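Local coordinates for Phthiocerol/phthiodiolone dimycocerosyl transferase (Mycobacterium tuberculosis, PDB 1Q9J), which probably catalyses the final step of dimycocerosate ester synthesis, transferring mycocerosyl groups from mycocerosic acid synthase onto phthiocerol, phthiodiolone and phenolphthiocerol, at residues D128-H131 and G132-V136; P274-A277 and P278-T282; P265-L268 and R269-L272. All coordinates share one frame; numbering follows the deposited sequence.

Contact 1: D128-H131 and G132-V136; sequences DGHH and GAVLV
The first turn of helix 129-148 is closed by G132 N, which donates to D128 O over 2.9 Å with an N-H...O angle of 170°. Three more i to i+4 bonds follow in succession, A133 N to G129 O, V134 N to H130 O, and L135 N to H131 O; the last is the longest of the series at 3.2 Å. Two side-chain pairs run beside this ladder, each crossing at a slant. H131 and L135 meet where the ring's ND1 lies 3.7 Å from L135 CD1, while L135 CG sits at the ring edge, in its plane. With CG anti to the backbone N (chi1 -174°), the H131 ring is carried out beside its own carbonyl carbon and onto the L135 side. H130 and V134 approach less closely, H130 CE1 to V134 CG2 at 4.1 Å, and the same methyl rests on the H130 carbonyl.

D128 occupies the N-cap position of this helix. H131 N gives a nearly straight bond to D128 OD1 (3.1 Å), reaching the anti side of the carboxylate 30° out of its plane. The other oxygen, OD2, is taken by L284 N and by a salt bridge to R269, so the cap is itself fixed from beyond the helix. The H130 side chain packs against P278 and R269. D128 and G129 match the aspartate-glycine end of the HHxxxDG motif of this acyltransferase superfamily. The carboxylate is thus held by the helix start, L284 N and the arginine, consistent with the inferred role of D128 in organising the active site, about 4 Å from the side chain of H124, the proposed proton acceptor.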
loop_
_atom_site.group_PDB
_atom_site.type_symbol
_atom_site.label_atom_id
_atom_site.label_comp_id
_atom_site.label_asym_id
_atom_site.label_seq_id
_atom_site.Cartn_x
_atom_site.Cartn_y
_atom_site.Cartn_z
ATOM N N ASP A 128 -0.207 0.673 -7.105
ATOM C CA ASP A 128 -0.572 0.969 -5.751
ATOM C C ASP A 128 -0.618 -0.399 -5.077
ATOM O O ASP A 128 -0.261 -1.418 -5.683
ATOM C CB ASP A 128 -1.926 1.689 -5.675
ATOM C CG ASP A 128 -3.028 1.018 -6.513
ATOM O OD1 ASP A 128 -3.235 -0.225 -6.403
ATOM O OD2 ASP A 128 -3.712 1.754 -7.269
ATOM N N GLY A 129 -1.070 -0.434 -3.833
ATOM C CA GLY A 129 -1.114 -1.691 -3.119
ATOM C C GLY A 129 -1.802 -2.815 -3.847
ATOM O O GLY A 129 -1.298 -3.934 -3.879
ATOM N N HIS A 130 -2.964 -2.525 -4.422
ATOM C CA HIS A 130 -3.751 -3.537 -5.131
ATOM C C HIS A 130 -3.028 -4.046 -6.396
ATOM O O HIS A 130 -2.853 -5.258 -6.579
ATOM C CB HIS A 130 -5.138 -2.950 -5.465
ATOM C CG HIS A 130 -6.096 -3.933 -6.067
ATOM N ND1 HIS A 130 -6.139 -5.257 -5.691
ATOM C CD2 HIS A 130 -7.049 -3.780 -7.017
ATOM C CE1 HIS A 130 -7.077 -5.881 -6.386
ATOM N NE2 HIS A 130 -7.643 -5.006 -7.196
ATOM N N HIS A 131 -2.609 -3.117 -7.254
ATOM C CA HIS A 131 -1.903 -3.453 -8.482
ATOM C C HIS A 131 -0.667 -4.312 -8.150
ATOM O O HIS A 131 -0.447 -5.366 -8.760
ATOM C CB HIS A 131 -1.496 -2.159 -9.178
ATOM C CG HIS A 131 -0.891 -2.355 -10.537
ATOM N ND1 HIS A 131 -0.145 -3.460 -10.868
ATOM C CD2 HIS A 131 -0.862 -1.543 -11.621
ATOM C CE1 HIS A 131 0.323 -3.323 -12.101
ATOM N NE2 HIS A 131 -0.097 -2.169 -12.577
ATOM N N GLY A 132 0.108 -3.881 -7.157
ATOM C CA GLY A 132 1.295 -4.624 -6.769
ATOM C C GLY A 132 0.996 -6.014 -6.252
ATOM O O GLY A 132 1.627 -6.985 -6.653
ATOM N N ALA A 133 0.036 -6.107 -5.345
ATOM C CA ALA A 133 -0.352 -7.394 -4.777
ATOM C C ALA A 133 -0.689 -8.362 -5.914
ATOM O O ALA A 133 -0.315 -9.542 -5.875
ATOM C CB ALA A 133 -1.559 -7.207 -3.867
ATOM N N VAL A 134 -1.399 -7.864 -6.926
ATOM C CA VAL A 134 -1.764 -8.690 -8.070
ATOM C C VAL A 134 -0.518 -9.244 -8.768
ATOM O O VAL A 134 -0.501 -10.394 -9.198
ATOM C CB VAL A 134 -2.633 -7.894 -9.087
ATOM C CG1 VAL A 134 -2.725 -8.655 -10.406
ATOM C CG2 VAL A 134 -4.025 -7.669 -8.526
ATOM N N LEU A 135 0.517 -8.414 -8.877
ATOM C CA LEU A 135 1.778 -8.814 -9.502
ATOM C C LEU A 135 2.428 -9.909 -8.657
ATOM O O LEU A 135 2.732 -11.003 -9.146
ATOM C CB LEU A 135 2.722 -7.605 -9.616
ATOM C CG LEU A 135 2.217 -6.507 -10.549
ATOM C CD1 LEU A 135 3.091 -5.268 -10.450
ATOM C CD2 LEU A 135 2.166 -7.029 -11.970
ATOM N N VAL A 136 2.616 -9.601 -7.379
ATOM C CA VAL A 136 3.205 -10.523 -6.411
ATOM C C VAL A 136 2.488 -11.873 -6.483
ATOM O O VAL A 136 3.101 -12.937 -6.392
ATOM C CB VAL A 136 3.044 -9.972 -4.978
ATOM C CG1 VAL A 136 3.609 -10.946 -3.963
ATOM C CG2 VAL A 136 3.694 -8.608 -4.873
#

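Contact 2: P274-A277 and P278-T282; sequences PPVA and PTEAT
A277 and E280 close a type I beta turn, with P278 (phi/psi -46/-43°) and T279 at its two corners: E280 N donates to A277 O over 2.8 Å. The loop belongs to the connection between strands 260-267 and 285-292. Against the turn, the side chains of V276 and E280 lie at about a right angle to each other. The E280 chain is extended beyond CG and runs back past the valine, its CG 3.5 Å from V276 CG1. It gets there because CG is anti to the backbone N (chi1 168°), which sends the chain back toward residues 274-277. Its carboxylate is modelled with OE1 next to A277 N, but the separation is too short and OE1 sits too close to V276, so that bond is doubtful in detail.

The P278 ring packs on H130 and V134 of helix 129-148, while T279 OG1 is hydrogen-bonded to Q158 OE1. V276 also touches V167 of helix 164-170, as does A281. Across the base of the turn, the V276 methyl CG1 meets the A281 methyl CB at 4.0 Å.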
loop_
_atom_site.group_PDB
_atom_site.type_symbol
_atom_site.label_atom_id
_atom_site.label_comp_id
_atom_site.label_asym_id
_atom_site.label_seq_id
_atom_site.Cartn_x
_atom_site.Cartn_y
_atom_site.Cartn_z
ATOM N N PRO A 274 -17.429 1.895 -16.043
ATOM C CA PRO A 274 -16.878 0.567 -16.342
ATOM C C PRO A 274 -15.692 0.340 -15.420
ATOM O O PRO A 274 -14.741 1.124 -15.378
ATOM C CB PRO A 274 -16.499 0.660 -17.814
ATOM C CG PRO A 274 -16.229 2.104 -18.003
ATOM C CD PRO A 274 -17.332 2.757 -17.236
ATOM N N PRO A 275 -15.795 -0.696 -14.588
ATOM C CA PRO A 275 -14.750 -1.050 -13.634
ATOM C C PRO A 275 -13.390 -1.063 -14.304
ATOM O O PRO A 275 -13.286 -1.204 -15.521
ATOM C CB PRO A 275 -15.191 -2.426 -13.126
ATOM C CG PRO A 275 -16.130 -2.919 -14.184
ATOM C CD PRO A 275 -16.874 -1.687 -14.562
ATOM N N VAL A 276 -12.356 -0.869 -13.503
ATOM C CA VAL A 276 -10.993 -0.859 -13.980
ATOM C C VAL A 276 -10.348 -2.057 -13.342
ATOM O O VAL A 276 -10.694 -2.410 -12.205
ATOM C CB VAL A 276 -10.287 0.415 -13.539
ATOM C CG1 VAL A 276 -8.855 0.390 -14.006
ATOM C CG2 VAL A 276 -11.032 1.629 -14.106
ATOM N N ALA A 277 -9.468 -2.740 -14.063
ATOM C CA ALA A 277 -8.828 -3.906 -13.461
ATOM C C ALA A 277 -7.568 -3.497 -12.719
ATOM O O ALA A 277 -6.958 -2.476 -13.023
ATOM C CB ALA A 277 -8.511 -4.917 -14.523
ATOM N N PRO A 278 -7.162 -4.285 -11.729
ATOM C CA PRO A 278 -5.967 -3.948 -10.967
ATOM C C PRO A 278 -4.702 -3.518 -11.718
ATOM O O PRO A 278 -4.047 -2.563 -11.306
ATOM C CB PRO A 278 -5.772 -5.181 -10.080
ATOM C CG PRO A 278 -6.448 -6.263 -10.854
ATOM C CD PRO A 278 -7.675 -5.601 -11.339
ATOM N N THR A 279 -4.343 -4.182 -12.813
ATOM C CA THR A 279 -3.127 -3.775 -13.535
ATOM C C THR A 279 -3.476 -2.848 -14.678
ATOM O O THR A 279 -2.605 -2.418 -15.429
ATOM C CB THR A 279 -2.380 -4.950 -14.161
ATOM O OG1 THR A 279 -3.037 -5.318 -15.375
ATOM C CG2 THR A 279 -2.353 -6.130 -13.224
ATOM N N GLU A 280 -4.760 -2.555 -14.822
ATOM C CA GLU A 280 -5.189 -1.672 -15.892
ATOM C C GLU A 280 -4.730 -0.239 -15.606
ATOM O O GLU A 280 -4.413 0.533 -16.523
ATOM C CB GLU A 280 -6.701 -1.772 -16.064
ATOM C CG GLU A 280 -7.306 -0.706 -16.936
ATOM C CD GLU A 280 -8.814 -0.848 -17.078
ATOM O OE1 GLU A 280 -9.443 -1.565 -16.255
ATOM O OE2 GLU A 280 -9.372 -0.222 -18.014
ATOM N N ALA A 281 -4.687 0.109 -14.325
ATOM C CA ALA A 281 -4.212 1.426 -13.915
ATOM C C ALA A 281 -3.010 1.304 -12.963
ATOM O O ALA A 281 -2.833 0.289 -12.272
ATOM C CB ALA A 281 -5.333 2.213 -13.234
ATOM N N THR A 282 -2.199 2.360 -12.935
ATOM C CA THR A 282 -1.015 2.442 -12.080
ATOM C C THR A 282 -1.454 2.570 -10.637
ATOM O O THR A 282 -1.284 1.679 -9.804
ATOM C CB THR A 282 -0.189 3.695 -12.414
ATOM O OG1 THR A 282 0.514 3.503 -13.645
ATOM C CG2 THR A 282 0.798 3.958 -11.333
#

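Contact 3: P265-L268 and R269-L272; sequences PVDL and RFVL
D267 and R269 form a salt bridge two residues apart, the evidence being D267 OD1 to R269 NH1 at 2.9 Å with an N-H...O angle of 162°. The oxygen lies in the guanidinium plane, at its edge, and is met on the syn side of the carboxylate; the two planes are turned 73° apart. R269 N binds the same OD1 at 3.2 Å, from above the carboxylate plane and from the face opposite to NH1. Two donors of one arginine thus grip a single oxygen: the arginine chain runs extended to NE past it, and the turn about its last torsion (chi4 75°) brings NH1 back to OD1. Its other bonds go outward, to P278 O, to D128 and, weakly, to A277 O.

Backbone bonds make the bend. D267 to F270 is a type I beta turn, although its F270 N to D267 O bond is weak. L268 O then accepts from L272 N at 3.0 Å, and more weakly from V271 N.

Aromatic and apolar contacts complete the fold-back. The F270 ring stands nearly perpendicular to the D267 carboxylate, with CE1 3.3 Å from OD2, and R269 CB lies over one of its faces, offset toward the rim. L268 reaches V271 through CD2 to CG1 at 4.0 Å, and L272 through CB to CG at 3.8 Å. L268 and L272 continue into M164 and V167 of helix 164-170. This is a type I beta turn at the end of strand 260-267 of the six-stranded sheet, with its arginine directed at D128 beside the proposed active site.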
loop_
_atom_site.group_PDB
_atom_site.type_symbol
_atom_site.label_atom_id
_atom_site.label_comp_id
_atom_site.label_asym_id
_atom_site.label_seq_id
_atom_site.Cartn_x
_atom_site.Cartn_y
_atom_site.Cartn_z
ATOM N N PRO A 265 -7.276 5.192 2.004
ATOM C CA PRO A 265 -7.456 4.871 0.588
ATOM C C PRO A 265 -8.813 4.286 0.195
ATOM O O PRO A 265 -9.467 3.631 1.002
ATOM C CB PRO A 265 -6.320 3.891 0.335
ATOM C CG PRO A 265 -6.285 3.108 1.624
ATOM C CD PRO A 265 -6.417 4.191 2.672
ATOM N N VAL A 266 -9.238 4.550 -1.042
ATOM C CA VAL A 266 -10.481 3.998 -1.592
ATOM C C VAL A 266 -10.209 3.613 -3.039
ATOM O O VAL A 266 -10.041 4.481 -3.905
ATOM C CB VAL A 266 -11.682 4.992 -1.575
ATOM C CG1 VAL A 266 -12.884 4.343 -2.270
ATOM C CG2 VAL A 266 -12.064 5.353 -0.148
ATOM N N ASP A 267 -10.163 2.308 -3.292
ATOM C CA ASP A 267 -9.894 1.803 -4.633
ATOM C C ASP A 267 -11.055 2.132 -5.579
ATOM O O ASP A 267 -12.113 1.511 -5.538
ATOM C CB ASP A 267 -9.667 0.280 -4.602
ATOM C CG ASP A 267 -8.845 -0.217 -5.787
ATOM O OD1 ASP A 267 -8.701 0.537 -6.782
ATOM O OD2 ASP A 267 -8.348 -1.364 -5.732
ATOM N N LEU A 268 -10.836 3.119 -6.428
ATOM C CA LEU A 268 -11.842 3.521 -7.379
ATOM C C LEU A 268 -12.132 2.432 -8.422
ATOM O O LEU A 268 -13.007 2.588 -9.271
ATOM C CB LEU A 268 -11.410 4.827 -8.067
ATOM C CG LEU A 268 -11.308 6.011 -7.094
ATOM C CD1 LEU A 268 -11.028 7.311 -7.823
ATOM C CD2 LEU A 268 -12.611 6.122 -6.323
ATOM N N ARG A 269 -11.406 1.325 -8.366
ATOM C CA ARG A 269 -11.613 0.256 -9.336
ATOM C C ARG A 269 -13.008 -0.363 -9.235
ATOM O O ARG A 269 -13.582 -0.740 -10.254
ATOM C CB ARG A 269 -10.556 -0.834 -9.159
ATOM C CG ARG A 269 -9.166 -0.445 -9.632
ATOM C CD ARG A 269 -8.142 -1.553 -9.302
ATOM N NE ARG A 269 -6.800 -1.269 -9.825
ATOM C CZ ARG A 269 -5.944 -0.383 -9.313
ATOM N NH1 ARG A 269 -6.257 0.331 -8.241
ATOM N NH2 ARG A 269 -4.760 -0.196 -9.888
ATOM N N PHE A 270 -13.556 -0.464 -8.026
ATOM C CA PHE A 270 -14.890 -1.030 -7.849
ATOM C C PHE A 270 -15.946 0.053 -7.685
ATOM O O PHE A 270 -17.131 -0.239 -7.539
ATOM C CB PHE A 270 -14.926 -1.931 -6.630
ATOM C CG PHE A 270 -13.621 -2.594 -6.335
ATOM C CD1 PHE A 270 -12.618 -1.902 -5.659
ATOM C CD2 PHE A 270 -13.388 -3.916 -6.725
ATOM C CE1 PHE A 270 -11.401 -2.522 -5.374
ATOM C CE2 PHE A 270 -12.173 -4.545 -6.443
ATOM C CZ PHE A 270 -11.175 -3.853 -5.766
ATOM N N VAL A 271 -15.500 1.299 -7.717
ATOM C CA VAL A 271 -16.376 2.438 -7.582
ATOM C C VAL A 271 -16.827 2.995 -8.943
ATOM O O VAL A 271 -18.014 2.980 -9.282
ATOM C CB VAL A 271 -15.665 3.539 -6.751
ATOM C CG1 VAL A 271 -16.316 4.887 -6.974
ATOM C CG2 VAL A 271 -15.722 3.174 -5.264
ATOM N N LEU A 272 -15.857 3.466 -9.718
ATOM C CA LEU A 272 -16.082 4.061 -11.024
ATOM C C LEU A 272 -16.894 3.270 -12.033
ATOM O O LEU A 272 -17.177 2.092 -11.862
ATOM C CB LEU A 272 -14.749 4.393 -11.678
ATOM C CG LEU A 272 -13.799 5.313 -10.929
ATOM C CD1 LEU A 272 -12.594 5.549 -11.813
ATOM C CD2 LEU A 272 -14.479 6.628 -10.583
#

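Along the chain the order is contact 1, then contact 3, then contact 2. The centres of contacts 1 and 2 lie about 11 Å apart, those of contacts 1 and 3 about 14 Å, and those of contacts 2 and 3 about 10 Å. Contact 1 opens helix 129-148, a short loop after strand 117-123 of the five-stranded sheet. Contacts 3 and 2 belong to the end of strand 260-267, in the six-stranded sheet, and the loop leading on to strand 285-292. R269 of contact 3 reaches both others, joining the D128 carboxylate to the carbonyl of P278. The loop from the later half of the chain therefore packs on the helix start, consistent with a tie between the two related domains beside the active site.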